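Local coordinates for acyl-CoA dehydrogenase domain protein Tcur3483 (PDB 6WY9) that binds FAD and, as a member of the acyl-CoA dehydrogenase family, probably oxidises a CH-CH group of its substrate, at residues A[60-65]-A[181-186]; A[185-190]-A[208-213]; A[35-40]-A[97-102]. One frame throughout, in Å; residues are numbered along the deposited sequence.

Interaction 1: A[60-65]-A[181-186]; sequences ERFREV and ANTADY
The guanidinium of Arg63 meets Thr183 and Asp185 along its edge, with both acceptors lying near its plane. The ring of Phe62 is approached obliquely by the hydroxyl of Thr183. In the acyl-CoA dehydrogenase fold this contact joins the first turn of helix 62-71, in the helical N-terminal domain, to the loop that leads into strand 186-192 of the middle beta domain. Arg63 reaches the loop with a folded chain: CG stands anti to the carbonyl carbon, and the chain then bends at chi2 and chi3, which brings its tip to the loop. NH1 and NH2 hold Asp185 end-on, and both bond the same oxygen. NH1 of Arg63 meets OD2 of Asp185 from above the carboxylate plane at 2.8 Å. That OD2 offers its syn lone pair to NH2 of Arg63, 2.9 Å away. The two planes stand steeply to each other, 72° apart. OD2 also accepts from the backbone N of Val141, and this shared load is likely to hold the carboxylate in place. NH1 has a second acceptor, the carbonyl O of Thr183. Two acceptors at the edge probably fix the rotation of the guanidinium, and Asp139 O adds a weak bond to NH2. Phe62 and Thr183 cross at about a right angle, with CD2 of Phe62 3.6 Å from OG1 of Thr183. The hydroxyl's main polar partner is the carbonyl O of Val57. The loop follows closely on the FAD-binding Ser179, whose side chain lies about 8 Å from that of Thr183. The bond from Arg63 NH1 to Thr183 O, 2.9 Å long, is nearly straight at 163° and lies in the carbonyl plane.

Interaction 2: A[185-190]-A[208-213]; sequences DYIWLA and VPTDAE
The shortest polar bond here runs from Ile187 N to Val208 O, 2.8 Å and nearly straight. Val208 N returns a bond to Ile187 O at 3.0 Å, which makes the two residues a hydrogen-bonded pair of an antiparallel beta hairpin. Tyr186 and Pro209 form the adjoining non-hydrogen-bonded pair. Beyond them Thr210 N bonds Asp185 O from well above the carbonyl plane, and a type I turn from Pro209 to Ala212 leads the chain away. On one face of the sheet the Tyr186 ring crosses Pro209 obliquely, its CE1 3.8 Å from Pro209 CB. An alanine in place of Tyr186 would take away the ring and is likely to leave Pro209 CB without this apolar neighbour and Tyr131 without its edge-to-face partner. On the other face Ile187 packs on Val208. The CD1 of Ile187 also meets Thr210 CG2 at 3.7 Å, the two side chains crossing at about a right angle. Thr210 CG2 stands anti to the carbonyl carbon, with OG1 between N and the carbonyl carbon (chi1 53°). This turns CG2 to Ile187 and OG1 to the carbonyl O of Ala184, its hydrogen-bond partner. Further along, Leu189 CD2 rests on Val208 CG2 at 3.8 Å. Strand 186-192 lies between strand 142-145, which runs parallel to it and carries the FAD-binding Ile144, and strand 203-209. Ile187, Leu189 and Val208 face strand 227-239 of the second sheet, and Tyr186 meets Tyr131 of helix 125-136.

Interaction 3: A[35-40]-A[97-102]; sequences ELRAYF and FDEVQR
Segments 35-40 and 97-102 run in roughly the same direction, their axes 9.8 Å apart at closest approach and crossing at -34°. They belong to helices 26-41 and 90-103 of the helical N-terminal domain of the acyl-CoA dehydrogenase fold. Leu36 and Phe40, one helical turn apart, face the partner helix. Leu36 CB meets Glu99 CB at 4.0 Å. The Phe40 ring approaches the same Glu99 CB, which lies at the ring edge in its plane, 3.8 Å from CE2 of Phe40. The ring lies obliquely against Val100. At the margin of this apolar patch Glu99 bends at chi2 (-65°), which carries its carboxylate to Arg37. The Arg37 guanidinium and the Glu99 carboxylate lie nearly coplanar. Arg37 NH2 bonds OE2 of Glu99 through the syn lone pair at 2.7 Å. Arg33 gives the same carboxylate oxygen a second salt bridge. Arg102 extends its chain from CG to NE and lays its guanidinium flat on that of Arg37, the planes 4° apart. The stacking of two like charges is probably eased by Glu99 at the edge of the Arg37 group. Arg102 NE sits over the centre of that group, 3.2 Å from Arg37 CZ.

Interaction 3 lies wholly in the helical N-terminal domain, interaction 2 in the middle beta domain, and interaction 1 bridges the two. Interactions 1 and 2 share Asp185 and Tyr186, have centres about 13 Å apart, and touch where Ala184 O meets Thr210 OG1. The loop of interaction 1 therefore runs straight into the hairpin of interaction 2, near the FAD site. Interaction 3 is more distant, its centre about 20 Å from that of interaction 1 and about 31 Å from that of interaction 2. Along the chain interactions 3 and 1 interleave: 35-40, 60-65, 97-102, 181-186. Interaction 2 begins where interaction 1 ends, so the helical domain is tied to the flavin-binding beta domain.

Interaction 1: A[60-65]-A[181-186]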
# COMPACT_ATOMS: atom_id res chain seq x y z
N GLU A 60 -9.98 30.56 22.10
CA GLU A 60 -10.40 31.79 22.77
C GLU A 60 -9.60 32.98 22.29
O GLU A 60 -10.16 34.05 22.00
CB GLU A 60 -10.27 31.63 24.28
CG GLU A 60 -11.42 30.88 24.91
CD GLU A 60 -11.38 30.93 26.42
OE1 GLU A 60 -12.26 31.58 27.03
OE2 GLU A 60 -10.45 30.33 27.01
N ARG A 61 -8.29 32.82 22.19
CA ARG A 61 -7.36 33.88 21.82
C ARG A 61 -7.22 34.04 20.32
O ARG A 61 -6.39 34.83 19.86
CB ARG A 61 -5.98 33.61 22.44
CG ARG A 61 -5.99 33.73 23.94
CD ARG A 61 -5.25 34.99 24.41
NE ARG A 61 -3.83 34.74 24.64
CZ ARG A 61 -3.34 34.16 25.74
NH1 ARG A 61 -2.04 33.97 25.87
NH2 ARG A 61 -4.17 33.77 26.70
N PHE A 62 -8.04 33.32 19.55
CA PHE A 62 -7.93 33.43 18.10
C PHE A 62 -8.11 34.87 17.64
O PHE A 62 -7.24 35.43 16.96
CB PHE A 62 -8.94 32.48 17.46
CG PHE A 62 -9.02 32.60 15.97
CD1 PHE A 62 -7.90 32.40 15.18
CD2 PHE A 62 -10.24 32.87 15.35
CE1 PHE A 62 -7.98 32.49 13.81
CE2 PHE A 62 -10.33 32.97 13.97
CZ PHE A 62 -9.22 32.79 13.20
N ARG A 63 -9.21 35.52 18.05
CA ARG A 63 -9.48 36.87 17.55
C ARG A 63 -8.40 37.84 17.99
O ARG A 63 -8.08 38.80 17.28
CB ARG A 63 -10.85 37.37 18.04
CG ARG A 63 -12.02 36.51 17.63
CD ARG A 63 -12.09 36.39 16.13
NE ARG A 63 -12.07 37.69 15.47
CZ ARG A 63 -13.16 38.27 14.96
NH1 ARG A 63 -14.34 37.67 15.04
NH2 ARG A 63 -13.05 39.46 14.37
N GLU A 64 -7.87 37.64 19.20
CA GLU A 64 -6.76 38.44 19.70
C GLU A 64 -5.57 38.40 18.75
O GLU A 64 -4.97 39.44 18.44
CB GLU A 64 -6.36 37.91 21.08
CG GLU A 64 -5.72 38.91 21.98
CD GLU A 64 -5.33 38.29 23.30
OE1 GLU A 64 -4.11 38.20 23.58
OE2 GLU A 64 -6.25 37.86 24.03
N VAL A 65 -5.19 37.20 18.31
CA VAL A 65 -4.11 37.08 17.33
C VAL A 65 -4.49 37.75 16.02
O VAL A 65 -3.76 38.60 15.50
CB VAL A 65 -3.74 35.60 17.11
CG1 VAL A 65 -2.52 35.47 16.19
CG2 VAL A 65 -3.48 34.91 18.44
N ALA A 181 -17.46 28.98 14.29
CA ALA A 181 -18.70 29.73 14.40
C ALA A 181 -18.81 30.44 15.74
O ALA A 181 -19.45 31.49 15.84
CB ALA A 181 -19.93 28.84 14.17
N ASN A 182 -18.18 29.89 16.79
CA ASN A 182 -18.20 30.49 18.13
C ASN A 182 -17.35 31.75 18.22
O ASN A 182 -17.54 32.54 19.16
CB ASN A 182 -17.72 29.47 19.17
CG ASN A 182 -16.33 28.87 18.83
OD1 ASN A 182 -16.05 28.53 17.68
ND2 ASN A 182 -15.48 28.73 19.83
N THR A 183 -16.42 31.96 17.29
CA THR A 183 -15.53 33.13 17.32
C THR A 183 -15.69 34.03 16.11
O THR A 183 -15.06 35.08 16.07
CB THR A 183 -14.04 32.70 17.41
OG1 THR A 183 -13.65 31.97 16.24
CG2 THR A 183 -13.80 31.84 18.63
N ALA A 184 -16.49 33.65 15.13
CA ALA A 184 -16.69 34.42 13.91
C ALA A 184 -17.74 35.52 14.12
O ALA A 184 -18.57 35.46 15.02
CB ALA A 184 -17.12 33.51 12.75
N ASP A 185 -17.68 36.53 13.24
CA ASP A 185 -18.69 37.57 13.15
C ASP A 185 -19.75 37.30 12.10
O ASP A 185 -20.84 37.89 12.18
CB ASP A 185 -18.04 38.92 12.82
CG ASP A 185 -16.90 39.25 13.73
OD1 ASP A 185 -17.12 39.42 14.95
OD2 ASP A 185 -15.76 39.31 13.24
N TYR A 186 -19.46 36.46 11.11
CA TYR A 186 -20.40 36.16 10.03
C TYR A 186 -20.24 34.72 9.57
O TYR A 186 -19.14 34.17 9.56
CB TYR A 186 -20.19 37.06 8.82
CG TYR A 186 -20.39 38.53 9.12
CD1 TYR A 186 -21.67 39.08 9.20
CD2 TYR A 186 -19.30 39.36 9.29
CE1 TYR A 186 -21.84 40.42 9.46
CE2 TYR A 186 -19.46 40.70 9.55
CZ TYR A 186 -20.73 41.22 9.63
OH TYR A 186 -20.87 42.56 9.89

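Interaction 2: A[185-190]-A[208-213]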
# COMPACT_ATOMS: atom_id res chain seq x y z
N ASP A 185 -17.68 36.53 13.24
CA ASP A 185 -18.69 37.57 13.15
C ASP A 185 -19.75 37.30 12.10
O ASP A 185 -20.84 37.89 12.18
CB ASP A 185 -18.04 38.92 12.82
CG ASP A 185 -16.90 39.25 13.73
OD1 ASP A 185 -17.12 39.42 14.95
OD2 ASP A 185 -15.76 39.31 13.24
N TYR A 186 -19.46 36.46 11.11
CA TYR A 186 -20.40 36.16 10.03
C TYR A 186 -20.24 34.72 9.57
O TYR A 186 -19.14 34.17 9.56
CB TYR A 186 -20.19 37.06 8.82
CG TYR A 186 -20.39 38.53 9.12
CD1 TYR A 186 -21.67 39.08 9.20
CD2 TYR A 186 -19.30 39.36 9.29
CE1 TYR A 186 -21.84 40.42 9.46
CE2 TYR A 186 -19.46 40.70 9.55
CZ TYR A 186 -20.73 41.22 9.63
OH TYR A 186 -20.87 42.56 9.89
N ILE A 187 -21.37 34.12 9.17
CA ILE A 187 -21.40 32.81 8.55
C ILE A 187 -21.55 32.99 7.04
O ILE A 187 -22.42 33.74 6.57
CB ILE A 187 -22.55 31.93 9.10
CG1 ILE A 187 -22.60 32.02 10.63
CG2 ILE A 187 -22.36 30.48 8.68
CD1 ILE A 187 -21.38 31.39 11.37
N TRP A 188 -20.70 32.30 6.29
CA TRP A 188 -20.85 32.18 4.84
C TRP A 188 -21.77 30.99 4.62
O TRP A 188 -21.33 29.84 4.66
CB TRP A 188 -19.48 32.00 4.22
CG TRP A 188 -19.36 31.66 2.80
CD1 TRP A 188 -19.33 30.41 2.26
CD2 TRP A 188 -19.11 32.58 1.73
NE1 TRP A 188 -19.09 30.50 0.90
CE2 TRP A 188 -18.96 31.82 0.55
CE3 TRP A 188 -19.01 33.98 1.65
CZ2 TRP A 188 -18.74 32.40 -0.70
CZ3 TRP A 188 -18.77 34.55 0.41
CH2 TRP A 188 -18.64 33.77 -0.75
N LEU A 189 -23.07 31.25 4.42
CA LEU A 189 -24.09 30.22 4.60
C LEU A 189 -24.70 29.79 3.26
O LEU A 189 -25.28 30.61 2.54
CB LEU A 189 -25.19 30.70 5.54
CG LEU A 189 -26.21 29.64 5.94
CD1 LEU A 189 -25.57 28.60 6.88
CD2 LEU A 189 -27.42 30.31 6.59
N ALA A 190 -24.60 28.48 2.98
CA ALA A 190 -25.20 27.88 1.80
C ALA A 190 -26.64 27.47 2.12
O ALA A 190 -26.86 26.67 3.03
CB ALA A 190 -24.39 26.67 1.34
N VAL A 208 -24.67 35.72 7.09
CA VAL A 208 -25.50 35.83 8.28
C VAL A 208 -24.64 36.33 9.43
O VAL A 208 -23.65 35.69 9.78
CB VAL A 208 -26.15 34.48 8.64
CG1 VAL A 208 -27.01 34.65 9.89
CG2 VAL A 208 -26.94 33.93 7.46
N PRO A 209 -24.99 37.45 10.06
CA PRO A 209 -24.24 37.89 11.25
C PRO A 209 -24.46 36.93 12.41
O PRO A 209 -25.57 36.42 12.62
CB PRO A 209 -24.82 39.28 11.53
CG PRO A 209 -26.21 39.19 11.03
CD PRO A 209 -26.16 38.31 9.80
N THR A 210 -23.39 36.67 13.17
CA THR A 210 -23.47 35.73 14.27
C THR A 210 -24.17 36.31 15.48
O THR A 210 -24.43 35.58 16.44
CB THR A 210 -22.07 35.19 14.67
OG1 THR A 210 -21.15 36.27 14.92
CG2 THR A 210 -21.54 34.31 13.57
N ASP A 211 -24.48 37.60 15.47
CA ASP A 211 -25.33 38.19 16.50
C ASP A 211 -26.79 38.25 16.08
O ASP A 211 -27.62 38.73 16.86
CB ASP A 211 -24.84 39.60 16.85
CG ASP A 211 -24.84 40.52 15.66
OD1 ASP A 211 -25.28 40.09 14.57
OD2 ASP A 211 -24.38 41.67 15.80
N ALA A 212 -27.12 37.79 14.88
CA ALA A 212 -28.50 37.79 14.44
C ALA A 212 -29.38 37.06 15.44
O ALA A 212 -28.95 36.09 16.08
CB ALA A 212 -28.63 37.12 13.06
N GLU A 213 -30.59 37.57 15.61
CA GLU A 213 -31.59 36.90 16.42
C GLU A 213 -32.05 35.62 15.72
O GLU A 213 -32.33 35.62 14.52
CB GLU A 213 -32.78 37.84 16.64
CG GLU A 213 -33.96 37.21 17.36
CD GLU A 213 -35.06 38.21 17.70
OE1 GLU A 213 -35.52 38.22 18.86
OE2 GLU A 213 -35.47 38.98 16.80

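Interaction 3: A[35-40]-A[97-102]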
# COMPACT_ATOMS: atom_id res chain seq x y z
N GLU A 35 12.70 37.94 9.52
CA GLU A 35 11.80 38.97 10.02
C GLU A 35 10.58 38.35 10.69
O GLU A 35 10.16 38.79 11.77
CB GLU A 35 11.36 39.88 8.87
CG GLU A 35 10.23 40.81 9.25
CD GLU A 35 9.78 41.73 8.11
OE1 GLU A 35 8.97 42.64 8.36
OE2 GLU A 35 10.22 41.55 6.96
N LEU A 36 9.95 37.37 10.05
CA LEU A 36 8.71 36.83 10.62
C LEU A 36 8.96 36.07 11.92
O LEU A 36 8.09 36.06 12.79
CB LEU A 36 7.97 35.94 9.60
CG LEU A 36 7.26 36.68 8.45
CD1 LEU A 36 6.98 35.74 7.27
CD2 LEU A 36 5.96 37.37 8.91
N ARG A 37 10.14 35.45 12.08
CA ARG A 37 10.46 34.81 13.36
C ARG A 37 10.57 35.84 14.46
O ARG A 37 9.96 35.70 15.53
CB ARG A 37 11.77 34.02 13.27
CG ARG A 37 11.82 33.01 12.14
CD ARG A 37 11.38 31.65 12.58
NE ARG A 37 12.51 30.79 12.63
CZ ARG A 37 12.85 29.86 11.73
NH1 ARG A 37 13.94 29.16 11.94
NH2 ARG A 37 12.11 29.62 10.66
N ALA A 38 11.40 36.88 14.26
CA ALA A 38 11.44 37.96 15.23
C ALA A 38 10.02 38.43 15.58
O ALA A 38 9.67 38.59 16.76
CB ALA A 38 12.30 39.11 14.70
N TYR A 39 9.18 38.61 14.56
CA TYR A 39 7.86 39.18 14.81
C TYR A 39 6.98 38.25 15.67
O TYR A 39 6.41 38.67 16.69
CB TYR A 39 7.17 39.48 13.48
CG TYR A 39 5.72 39.87 13.63
CD1 TYR A 39 5.36 41.11 14.15
CD2 TYR A 39 4.71 39.02 13.21
CE1 TYR A 39 4.01 41.49 14.27
CE2 TYR A 39 3.34 39.40 13.31
CZ TYR A 39 3.01 40.63 13.85
OH TYR A 39 1.68 41.01 13.96
N PHE A 40 6.84 36.99 15.24
CA PHE A 40 6.04 36.03 15.99
C PHE A 40 6.61 35.79 17.38
O PHE A 40 5.84 35.55 18.33
CB PHE A 40 5.92 34.71 15.24
CG PHE A 40 5.16 34.81 13.97
CD1 PHE A 40 3.99 35.56 13.91
CD2 PHE A 40 5.57 34.14 12.84
CE1 PHE A 40 3.27 35.65 12.74
CE2 PHE A 40 4.85 34.23 11.66
CZ PHE A 40 3.70 35.00 11.60
N PHE A 97 2.88 31.70 5.49
CA PHE A 97 2.10 30.58 6.06
C PHE A 97 3.00 29.59 6.80
O PHE A 97 2.61 29.06 7.86
CB PHE A 97 1.32 29.86 4.96
CG PHE A 97 0.35 30.74 4.23
CD1 PHE A 97 -0.20 31.85 4.85
CD2 PHE A 97 -0.01 30.47 2.91
CE1 PHE A 97 -1.11 32.69 4.17
CE2 PHE A 97 -0.91 31.31 2.24
CZ PHE A 97 -1.45 32.41 2.87
N ASP A 98 4.19 29.32 6.27
CA ASP A 98 5.04 28.35 6.97
C ASP A 98 5.48 28.89 8.32
O ASP A 98 5.52 28.15 9.31
CB ASP A 98 6.24 27.96 6.11
CG ASP A 98 7.01 26.78 6.69
OD1 ASP A 98 8.15 26.99 7.15
OD2 ASP A 98 6.45 25.64 6.74
N GLU A 99 5.74 30.19 8.39
CA GLU A 99 6.27 30.74 9.62
C GLU A 99 5.19 30.90 10.69
O GLU A 99 5.47 30.69 11.87
CB GLU A 99 6.99 32.07 9.34
CG GLU A 99 8.36 31.87 8.63
CD GLU A 99 9.38 31.14 9.50
OE1 GLU A 99 9.45 31.42 10.71
OE2 GLU A 99 10.09 30.24 8.99
N VAL A 100 3.94 31.20 10.29
CA VAL A 100 2.86 31.27 11.28
C VAL A 100 2.63 29.90 11.92
O VAL A 100 2.51 29.78 13.14
CB VAL A 100 1.56 31.84 10.66
CG1 VAL A 100 1.83 33.16 9.98
CG2 VAL A 100 0.91 30.88 9.67
N GLN A 101 2.61 28.85 11.10
CA GLN A 101 2.48 27.50 11.64
C GLN A 101 3.63 27.17 12.56
O GLN A 101 3.44 26.61 13.65
CB GLN A 101 2.40 26.49 10.52
CG GLN A 101 1.10 26.59 9.82
CD GLN A 101 1.02 25.74 8.61
OE1 GLN A 101 1.55 26.10 7.56
NE2 GLN A 101 0.35 24.60 8.73
N ARG A 102 4.85 27.48 12.12
CA ARG A 102 6.01 27.16 12.93
C ARG A 102 5.90 27.80 14.31
O ARG A 102 6.22 27.18 15.33
CB ARG A 102 7.29 27.60 12.21
CG ARG A 102 8.57 27.15 12.90
CD ARG A 102 9.83 27.78 12.30
NE ARG A 102 10.90 27.81 13.30
CZ ARG A 102 10.90 28.62 14.36
NH1 ARG A 102 11.91 28.58 15.22
NH2 ARG A 102 9.88 29.46 14.56